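Local structure of adenylyl-sulfate kinase 1, chloroplastic (Arabidopsis thaliana, 3UIE) at residues R116-D130 and Y163-R175. The protein transfers a phosphate from ATP to the 3'-hydroxyl of adenosine 5'-phosphosulfate, making the activated sulfate 3'-phosphoadenylyl sulfate in the chloroplast. Sequence-based numbering, arbitrary orientation.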
ATOM      1  N   ARG A 116      -0.123   1.582 -15.562  1.00 27.00           N
ATOM      2  CA  ARG A 116       0.168   0.350 -16.296  1.00 24.96           C
ATOM      3  C   ARG A 116       1.660   0.146 -16.510  1.00 29.30           C
ATOM      4  O   ARG A 116       2.165  -0.970 -16.383  1.00 27.93           O
ATOM      5  CB  ARG A 116      -0.577   0.346 -17.657  1.00 24.91           C
ATOM      6  CG  ARG A 116      -0.179  -0.800 -18.580  1.00 24.79           C
ATOM      7  CD  ARG A 116      -0.906  -0.710 -19.949  1.00 30.12           C
ATOM      8  NE  ARG A 116      -2.366  -0.805 -19.863  1.00 29.85           N
ATOM      9  CZ  ARG A 116      -3.058  -1.939 -19.931  1.00 29.78           C
ATOM     10  NH1 ARG A 116      -2.429  -3.101 -20.042  1.00 26.50           N
ATOM     11  NH2 ARG A 116      -4.386  -1.912 -19.854  1.00 28.01           N
ATOM     12  N   SER A 117       2.372   1.218 -16.847  1.00 28.41           N
ATOM     13  CA  SER A 117       3.802   1.111 -17.126  0.55 31.64           C
ATOM     14  C   SER A 117       4.629   0.793 -15.873  1.00 37.21           C
ATOM     15  O   SER A 117       5.780   0.360 -15.981  1.00 34.12           O
ATOM     16  CB  SER A 117       4.328   2.381 -17.792  0.55 34.31           C
ATOM     17  OG  SER A 117       4.347   3.468 -16.887  0.55 37.92           O
ATOM     18  N   LEU A 118       4.044   1.006 -14.695  1.00 30.95           N
ATOM     19  CA  LEU A 118       4.707   0.691 -13.421  1.00 35.31           C
ATOM     20  C   LEU A 118       4.846  -0.809 -13.246  1.00 38.88           C
ATOM     21  O   LEU A 118       5.689  -1.281 -12.487  1.00 37.60           O
ATOM     22  CB  LEU A 118       3.921   1.248 -12.234  1.00 31.09           C
ATOM     23  CG  LEU A 118       3.857   2.763 -12.048  1.00 36.78           C
ATOM     24  CD1 LEU A 118       3.025   3.129 -10.804  1.00 34.35           C
ATOM     25  CD2 LEU A 118       5.269   3.334 -11.957  1.00 33.51           C
ATOM     26  N   LEU A 119       4.025  -1.560 -13.969  1.00 34.35           N
ATOM     27  CA  LEU A 119       3.928  -2.994 -13.747  1.00 31.42           C
ATOM     28  C   LEU A 119       4.457  -3.785 -14.927  1.00 34.98           C
ATOM     29  O   LEU A 119       4.406  -3.318 -16.058  1.00 35.64           O
ATOM     30  CB  LEU A 119       2.477  -3.388 -13.444  1.00 32.96           C
ATOM     31  CG  LEU A 119       2.052  -3.022 -12.022  1.00 41.56           C
ATOM     32  CD1 LEU A 119       0.797  -2.204 -12.020  1.00 38.66           C
ATOM     33  CD2 LEU A 119       1.896  -4.278 -11.176  1.00 46.57           C
ATOM     34  N   PRO A 120       4.966  -4.995 -14.660  1.00 43.38           N
ATOM     35  CA  PRO A 120       5.397  -5.901 -15.729  1.00 48.71           C
ATOM     36  C   PRO A 120       4.235  -6.192 -16.677  1.00 48.87           C
ATOM     37  O   PRO A 120       3.080  -6.136 -16.261  1.00 37.74           O
ATOM     38  CB  PRO A 120       5.789  -7.178 -14.969  1.00 45.96           C
ATOM     39  CG  PRO A 120       6.040  -6.730 -13.561  1.00 48.52           C
ATOM     40  CD  PRO A 120       5.089  -5.604 -13.324  1.00 41.57           C
ATOM     41  N   GLU A 121       4.532  -6.487 -17.938  1.00 39.53           N
ATOM     42  CA  GLU A 121       3.486  -6.817 -18.887  1.00 39.39           C
ATOM     43  C   GLU A 121       2.639  -7.957 -18.338  1.00 42.46           C
ATOM     44  O   GLU A 121       3.172  -8.936 -17.818  1.00 48.77           O
ATOM     45  CB  GLU A 121       4.089  -7.210 -20.239  1.00 50.33           C
ATOM     46  CG  GLU A 121       3.082  -7.260 -21.376  1.00 65.43           C
ATOM     47  CD  GLU A 121       2.663  -5.878 -21.843  1.00 85.97           C
ATOM     48  OE1 GLU A 121       3.340  -4.893 -21.472  1.00 90.48           O
ATOM     49  OE2 GLU A 121       1.658  -5.776 -22.579  1.00 93.55           O
ATOM     50  N   GLY A 122       1.321  -7.822 -18.445  1.00 43.06           N
ATOM     51  CA  GLY A 122       0.403  -8.829 -17.939  1.00 46.66           C
ATOM     52  C   GLY A 122      -0.138  -8.592 -16.533  1.00 43.95           C
ATOM     53  O   GLY A 122      -1.241  -9.038 -16.216  1.00 60.98           O
ATOM     54  N   ASP A 123       0.612  -7.877 -15.703  1.00 37.21           N
ATOM     55  CA  ASP A 123       0.243  -7.705 -14.290  1.00 36.84           C
ATOM     56  C   ASP A 123      -0.784  -6.594 -14.052  1.00 32.26           C
ATOM     57  O   ASP A 123      -1.195  -6.374 -12.920  1.00 32.06           O
ATOM     58  CB  ASP A 123       1.474  -7.435 -13.417  1.00 41.84           C
ATOM     59  CG  ASP A 123       2.376  -8.648 -13.272  1.00 43.32           C
ATOM     60  OD1 ASP A 123       1.978  -9.756 -13.691  1.00 46.26           O
ATOM     61  OD2 ASP A 123       3.484  -8.480 -12.730  1.00 51.81           O
ATOM     62  N   PHE A 124      -1.177  -5.894 -15.114  1.00 25.42           N
ATOM     63  CA  PHE A 124      -2.118  -4.787 -14.997  1.00 28.06           C
ATOM     64  C   PHE A 124      -3.320  -5.067 -15.886  1.00 30.30           C
ATOM     65  O   PHE A 124      -3.196  -5.134 -17.106  1.00 31.75           O
ATOM     66  CB  PHE A 124      -1.435  -3.488 -15.411  1.00 31.41           C
ATOM     67  CG  PHE A 124      -2.265  -2.255 -15.200  1.00 27.45           C
ATOM     68  CD1 PHE A 124      -2.164  -1.548 -14.017  1.00 25.91           C
ATOM     69  CD2 PHE A 124      -3.117  -1.781 -16.196  1.00 27.36           C
ATOM     70  CE1 PHE A 124      -2.889  -0.400 -13.808  1.00 25.82           C
ATOM     71  CE2 PHE A 124      -3.850  -0.625 -15.995  1.00 29.61           C
ATOM     72  CZ  PHE A 124      -3.728   0.067 -14.785  1.00 26.39           C
ATOM     73  N   VAL A 125      -4.477  -5.262 -15.267  1.00 23.25           N
ATOM     74  CA  VAL A 125      -5.688  -5.610 -15.991  1.00 29.39           C
ATOM     75  C   VAL A 125      -6.645  -4.445 -15.915  1.00 31.82           C
ATOM     76  O   VAL A 125      -7.268  -4.215 -14.879  1.00 28.35           O
ATOM     77  CB  VAL A 125      -6.359  -6.847 -15.382  1.00 26.78           C
ATOM     78  CG1 VAL A 125      -7.604  -7.245 -16.204  1.00 29.71           C
ATOM     79  CG2 VAL A 125      -5.348  -8.000 -15.296  1.00 29.32           C
ATOM     80  N   GLU A 126      -6.764  -3.705 -17.013  1.00 27.05           N
ATOM     81  CA  GLU A 126      -7.617  -2.522 -17.030  1.00 24.68           C
ATOM     82  C   GLU A 126      -9.053  -2.929 -17.325  1.00 25.36           C
ATOM     83  O   GLU A 126      -9.338  -3.535 -18.354  1.00 25.50           O
ATOM     84  CB  GLU A 126      -7.101  -1.534 -18.075  1.00 25.65           C
ATOM     85  CG  GLU A 126      -7.718  -0.151 -18.012  1.00 27.99           C
ATOM     86  CD  GLU A 126      -7.001   0.828 -18.923  1.00 25.32           C
ATOM     87  OE1 GLU A 126      -6.238   0.368 -19.797  1.00 30.46           O
ATOM     88  OE2 GLU A 126      -7.191   2.056 -18.757  1.00 29.79           O
ATOM     89  N   VAL A 127      -9.954  -2.575 -16.420  1.00 24.18           N
ATOM     90  CA  VAL A 127     -11.350  -2.972 -16.498  1.00 21.05           C
ATOM     91  C   VAL A 127     -12.215  -1.723 -16.653  1.00 22.94           C
ATOM     92  O   VAL A 127     -12.214  -0.866 -15.778  1.00 26.01           O
ATOM     93  CB  VAL A 127     -11.766  -3.751 -15.224  1.00 25.03           C
ATOM     94  CG1 VAL A 127     -13.243  -4.096 -15.256  1.00 28.23           C
ATOM     95  CG2 VAL A 127     -10.912  -5.009 -15.080  1.00 24.18           C
ATOM     96  N   PHE A 128     -12.911  -1.602 -17.788  1.00 21.17           N
ATOM     97  CA  PHE A 128     -13.704  -0.410 -18.077  1.00 24.24           C
ATOM     98  C   PHE A 128     -15.166  -0.684 -17.761  1.00 24.51           C
ATOM     99  O   PHE A 128     -15.771  -1.596 -18.333  1.00 27.62           O
ATOM    100  CB  PHE A 128     -13.555  -0.033 -19.568  1.00 27.38           C
ATOM    101  CG  PHE A 128     -14.335   1.194 -19.990  1.00 26.25           C
ATOM    102  CD1 PHE A 128     -14.561   2.249 -19.117  1.00 23.07           C
ATOM    103  CD2 PHE A 128     -14.843   1.286 -21.282  1.00 34.04           C
ATOM    104  CE1 PHE A 128     -15.272   3.370 -19.526  1.00 26.59           C
ATOM    105  CE2 PHE A 128     -15.564   2.401 -21.692  1.00 29.33           C
ATOM    106  CZ  PHE A 128     -15.780   3.447 -20.809  1.00 27.93           C
ATOM    107  N   MET A 129     -15.737   0.107 -16.853  1.00 23.54           N
ATOM    108  CA  MET A 129     -17.173   0.076 -16.630  1.00 27.54           C
ATOM    109  C   MET A 129     -17.845   0.924 -17.714  1.00 30.66           C
ATOM    110  O   MET A 129     -18.031   2.136 -17.559  1.00 29.75           O
ATOM    111  CB  MET A 129     -17.526   0.597 -15.240  1.00 26.11           C
ATOM    112  CG  MET A 129     -16.811  -0.145 -14.083  1.00 27.08           C
ATOM    113  SD  MET A 129     -16.943  -1.952 -14.194  1.00 30.68           S
ATOM    114  CE  MET A 129     -18.684  -2.180 -13.829  1.00 31.36           C
ATOM    115  N   ASP A 130     -18.196   0.272 -18.814  1.00 26.55           N
ATOM    116  CA  ASP A 130     -18.691   0.946 -20.007  1.00 26.11           C
ATOM    117  C   ASP A 130     -20.181   1.266 -19.868  1.00 27.92           C
ATOM    118  O   ASP A 130     -21.013   0.671 -20.540  1.00 30.81           O
ATOM    119  CB  ASP A 130     -18.448   0.037 -21.215  1.00 28.26           C
ATOM    120  CG  ASP A 130     -18.753   0.714 -22.543  1.00 39.12           C
ATOM    121  OD1 ASP A 130     -18.950   1.951 -22.572  1.00 31.50           O
ATOM    122  OD2 ASP A 130     -18.787  -0.010 -23.559  1.00 42.80           O
ATOM    123  N   TYR A 163     -13.958  12.673 -19.126  1.00 35.25           N
ATOM    124  CA  TYR A 163     -13.605  11.292 -18.846  1.00 32.55           C
ATOM    125  C   TYR A 163     -13.079  10.710 -20.144  1.00 27.35           C
ATOM    126  O   TYR A 163     -13.750  10.794 -21.176  1.00 30.70           O
ATOM    127  CB  TYR A 163     -14.787  10.442 -18.341  1.00 28.10           C
ATOM    128  CG  TYR A 163     -14.344   9.004 -18.127  1.00 29.10           C
ATOM    129  CD1 TYR A 163     -13.685   8.625 -16.958  1.00 23.08           C
ATOM    130  CD2 TYR A 163     -14.524   8.048 -19.115  1.00 32.01           C
ATOM    131  CE1 TYR A 163     -13.239   7.320 -16.773  1.00 27.32           C
ATOM    132  CE2 TYR A 163     -14.090   6.750 -18.940  1.00 30.64           C
ATOM    133  CZ  TYR A 163     -13.438   6.392 -17.773  1.00 26.75           C
ATOM    134  OH  TYR A 163     -12.992   5.099 -17.610  1.00 25.73           O
ATOM    135  N   GLU A 164     -11.878  10.137 -20.094  1.00 28.42           N
ATOM    136  CA  GLU A 164     -11.242   9.547 -21.266  1.00 32.46           C
ATOM    137  C   GLU A 164     -11.265   8.023 -21.201  1.00 28.80           C
ATOM    138  O   GLU A 164     -10.497   7.422 -20.457  1.00 29.99           O
ATOM    139  CB  GLU A 164      -9.806  10.068 -21.390  1.00 28.27           C
ATOM    140  CG  GLU A 164      -9.744  11.595 -21.477  1.00 34.60           C
ATOM    141  CD  GLU A 164      -8.327  12.144 -21.505  1.00 45.86           C
ATOM    142  OE1 GLU A 164      -7.411  11.471 -20.992  1.00 41.09           O
ATOM    143  OE2 GLU A 164      -8.129  13.254 -22.041  1.00 38.11           O
ATOM    144  N   PRO A 165     -12.164   7.384 -21.972  1.00 27.50           N
ATOM    145  CA  PRO A 165     -12.232   5.923 -21.882  1.00 27.42           C
ATOM    146  C   PRO A 165     -10.951   5.230 -22.353  1.00 30.47           C
ATOM    147  O   PRO A 165     -10.208   5.768 -23.173  1.00 31.61           O
ATOM    148  CB  PRO A 165     -13.403   5.573 -22.807  1.00 31.20           C
ATOM    149  CG  PRO A 165     -13.464   6.700 -23.762  1.00 34.11           C
ATOM    150  CD  PRO A 165     -13.119   7.917 -22.956  1.00 32.37           C
ATOM    151  N   PRO A 166     -10.689   4.033 -21.821  1.00 29.20           N
ATOM    152  CA  PRO A 166      -9.527   3.257 -22.252  1.00 31.07           C
ATOM    153  C   PRO A 166      -9.673   2.889 -23.724  1.00 32.14           C
ATOM    154  O   PRO A 166     -10.776   2.615 -24.175  1.00 33.48           O
ATOM    155  CB  PRO A 166      -9.607   1.993 -21.391  1.00 31.41           C
ATOM    156  CG  PRO A 166     -10.427   2.385 -20.210  1.00 30.96           C
ATOM    157  CD  PRO A 166     -11.434   3.367 -20.739  1.00 28.26           C
ATOM    158  N   LEU A 167      -8.563   2.890 -24.444  1.00 29.27           N
ATOM    159  CA  LEU A 167      -8.568   2.581 -25.870  1.00 33.01           C
ATOM    160  C   LEU A 167      -8.318   1.102 -26.105  1.00 37.48           C
ATOM    161  O   LEU A 167      -8.663   0.566 -27.149  1.00 35.65           O
ATOM    162  CB  LEU A 167      -7.498   3.400 -26.588  1.00 32.23           C
ATOM    163  CG  LEU A 167      -7.637   4.911 -26.444  1.00 37.97           C
ATOM    164  CD1 LEU A 167      -6.563   5.625 -27.235  1.00 37.61           C
ATOM    165  CD2 LEU A 167      -9.019   5.351 -26.875  1.00 36.75           C
ATOM    166  N   ASN A 168      -7.710   0.433 -25.133  1.00 36.16           N
ATOM    167  CA  ASN A 168      -7.339  -0.955 -25.338  1.00 34.75           C
ATOM    168  C   ASN A 168      -7.343  -1.748 -24.046  1.00 36.88           C
ATOM    169  O   ASN A 168      -6.336  -2.348 -23.674  1.00 38.37           O
ATOM    170  CB  ASN A 168      -5.956  -1.036 -25.987  1.00 52.24           C
ATOM    171  CG  ASN A 168      -5.714  -2.372 -26.650  1.00 66.18           C
ATOM    172  OD1 ASN A 168      -6.659  -3.040 -27.072  1.00 62.00           O
ATOM    173  ND2 ASN A 168      -4.449  -2.779 -26.734  1.00 71.45           N
ATOM    174  N   CYS A 169      -8.469  -1.750 -23.350  1.00 29.56           N
ATOM    175  CA  CYS A 169      -8.474  -2.369 -22.023  1.00 29.18           C
ATOM    176  C   CYS A 169      -8.661  -3.869 -22.159  1.00 34.92           C
ATOM    177  O   CYS A 169      -9.139  -4.352 -23.194  1.00 31.78           O
ATOM    178  CB  CYS A 169      -9.555  -1.757 -21.142  1.00 33.72           C
ATOM    179  SG  CYS A 169     -11.210  -1.978 -21.748  1.00 42.41           S
ATOM    180  N   GLU A 170      -8.268  -4.599 -21.119  1.00 31.10           N
ATOM    181  CA  GLU A 170      -8.340  -6.052 -21.111  1.00 30.32           C
ATOM    182  C   GLU A 170      -9.786  -6.524 -20.991  1.00 30.66           C
ATOM    183  O   GLU A 170     -10.162  -7.541 -21.566  1.00 28.58           O
ATOM    184  CB  GLU A 170      -7.522  -6.615 -19.942  1.00 25.87           C
ATOM    185  CG  GLU A 170      -6.014  -6.661 -20.165  1.00 32.63           C
ATOM    186  CD  GLU A 170      -5.348  -5.298 -20.168  1.00 31.39           C
ATOM    187  OE1 GLU A 170      -5.921  -4.341 -19.615  1.00 28.39           O
ATOM    188  OE2 GLU A 170      -4.231  -5.181 -20.721  1.00 31.51           O
ATOM    189  N   ILE A 171     -10.593  -5.790 -20.231  1.00 26.61           N
ATOM    190  CA  ILE A 171     -11.973  -6.195 -19.993  1.00 25.70           C
ATOM    191  C   ILE A 171     -12.893  -4.987 -20.031  1.00 27.71           C
ATOM    192  O   ILE A 171     -12.597  -3.967 -19.417  1.00 27.79           O
ATOM    193  CB  ILE A 171     -12.135  -6.870 -18.607  1.00 27.77           C
ATOM    194  CG1 ILE A 171     -11.166  -8.031 -18.445  1.00 24.99           C
ATOM    195  CG2 ILE A 171     -13.563  -7.379 -18.413  1.00 29.40           C
ATOM    196  CD1 ILE A 171     -11.254  -8.686 -17.043  1.00 28.06           C
ATOM    197  N   SER A 172     -13.985  -5.087 -20.786  1.00 27.04           N
ATOM    198  CA  SER A 172     -15.013  -4.053 -20.779  0.64 24.24           C
ATOM    199  C   SER A 172     -16.308  -4.635 -20.224  1.00 29.67           C
ATOM    200  O   SER A 172     -16.745  -5.696 -20.656  1.00 29.83           O
ATOM    201  CB  SER A 172     -15.250  -3.510 -22.191  0.64 32.66           C
ATOM    202  OG  SER A 172     -16.109  -2.388 -22.156  0.64 34.43           O
ATOM    203  N   LEU A 173     -16.924  -3.935 -19.275  1.00 30.37           N
ATOM    204  CA  LEU A 173     -18.122  -4.448 -18.606  1.00 29.20           C
ATOM    205  C   LEU A 173     -19.282  -3.477 -18.688  1.00 34.98           C
ATOM    206  O   LEU A 173     -19.083  -2.271 -18.839  1.00 35.60           O
ATOM    207  CB  LEU A 173     -17.826  -4.748 -17.125  1.00 25.31           C
ATOM    208  CG  LEU A 173     -16.731  -5.769 -16.810  1.00 22.59           C
ATOM    209  CD1 LEU A 173     -16.460  -5.742 -15.308  1.00 22.99           C
ATOM    210  CD2 LEU A 173     -17.158  -7.147 -17.243  1.00 32.87           C
ATOM    211  N   GLY A 174     -20.499  -4.008 -18.594  1.00 33.40           N
ATOM    212  CA  GLY A 174     -21.655  -3.167 -18.345  1.00 39.20           C
ATOM    213  C   GLY A 174     -22.356  -2.668 -19.590  1.00 49.41           C
ATOM    214  O   GLY A 174     -23.456  -2.121 -19.500  1.00 53.22           O
ATOM    215  N   ARG A 175     -21.719  -2.833 -20.744  1.00 52.92           N
ATOM    216  CA  ARG A 175     -22.343  -2.457 -22.008  1.00 59.37           C
ATOM    217  C   ARG A 175     -23.324  -3.552 -22.395  1.00 67.48           C
ATOM    218  O   ARG A 175     -22.931  -4.685 -22.692  1.00 62.59           O
ATOM    219  CB  ARG A 175     -21.295  -2.234 -23.100  1.00 62.52           C
ATOM    220  CG  ARG A 175     -21.862  -1.917 -24.479  1.00 71.64           C
ATOM    221  CD  ARG A 175     -22.742  -0.677 -24.473  1.00 76.44           C
ATOM    222  NE  ARG A 175     -22.023   0.523 -24.062  1.00 76.81           N
ATOM    223  CZ  ARG A 175     -22.507   1.754 -24.184  1.00 80.02           C
ATOM    224  NH1 ARG A 175     -23.707   1.944 -24.723  1.00 83.18           N
ATOM    225  NH2 ARG A 175     -21.788   2.793 -23.778  1.00 72.59           N
TER
HETATM  226  O   HOH W   1      -6.114   0.902 -22.624  1.00 34.35           O
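The guanidinium of Arg116 meets the carboxylate of Glu170 end-on and nearly coplanar, NH1 on OE2 (2.8 Å) and NH2 on OE1. Phe124 CD2 lies over one guanidinium face; at the edge Glu126 OE1, met on its anti side, takes a salt-bridging hydrogen bond from NH2, since a flat guanidinium can serve two acids in its own plane. Glu170 OE1 also accepts a hydrogen bond from Glu126 N (2.8 Å), above the carboxylate plane; a bend at chi2 (71°) turns the acid back to strand 124-129. Replacing Arg116 by alanine is likely to strip Glu170 of its charged mate, its carboxylate still near that of Glu126, which keeps Arg112. The Phe128 ring has Asp130 CA over one face and Pro166 CD over the other, a proline C-H suiting an aromatic face (CH-pi, 3.8 Å to the centroid). Tyr163, its hydroxyl hydrogen-bonded to Thr31, slides past oppositely, CE2 against Phe128 CE1. In this P-loop kinase fold, strand 171-173, outermost within the chain, runs parallel to 124-129, Phe128 N hydrogen-bonding Ile171 O and Leu173 N Phe128 O. On the face opposite Phe128, beta-branched Val127, apt for a strand, meets Leu173 (CG1 to CD1, 3.6 Å) under Leu41 of helix 38-51. Poorly ordered Arg175 salt-bridges Asp130, NH2 to OD1 (3.2 Å).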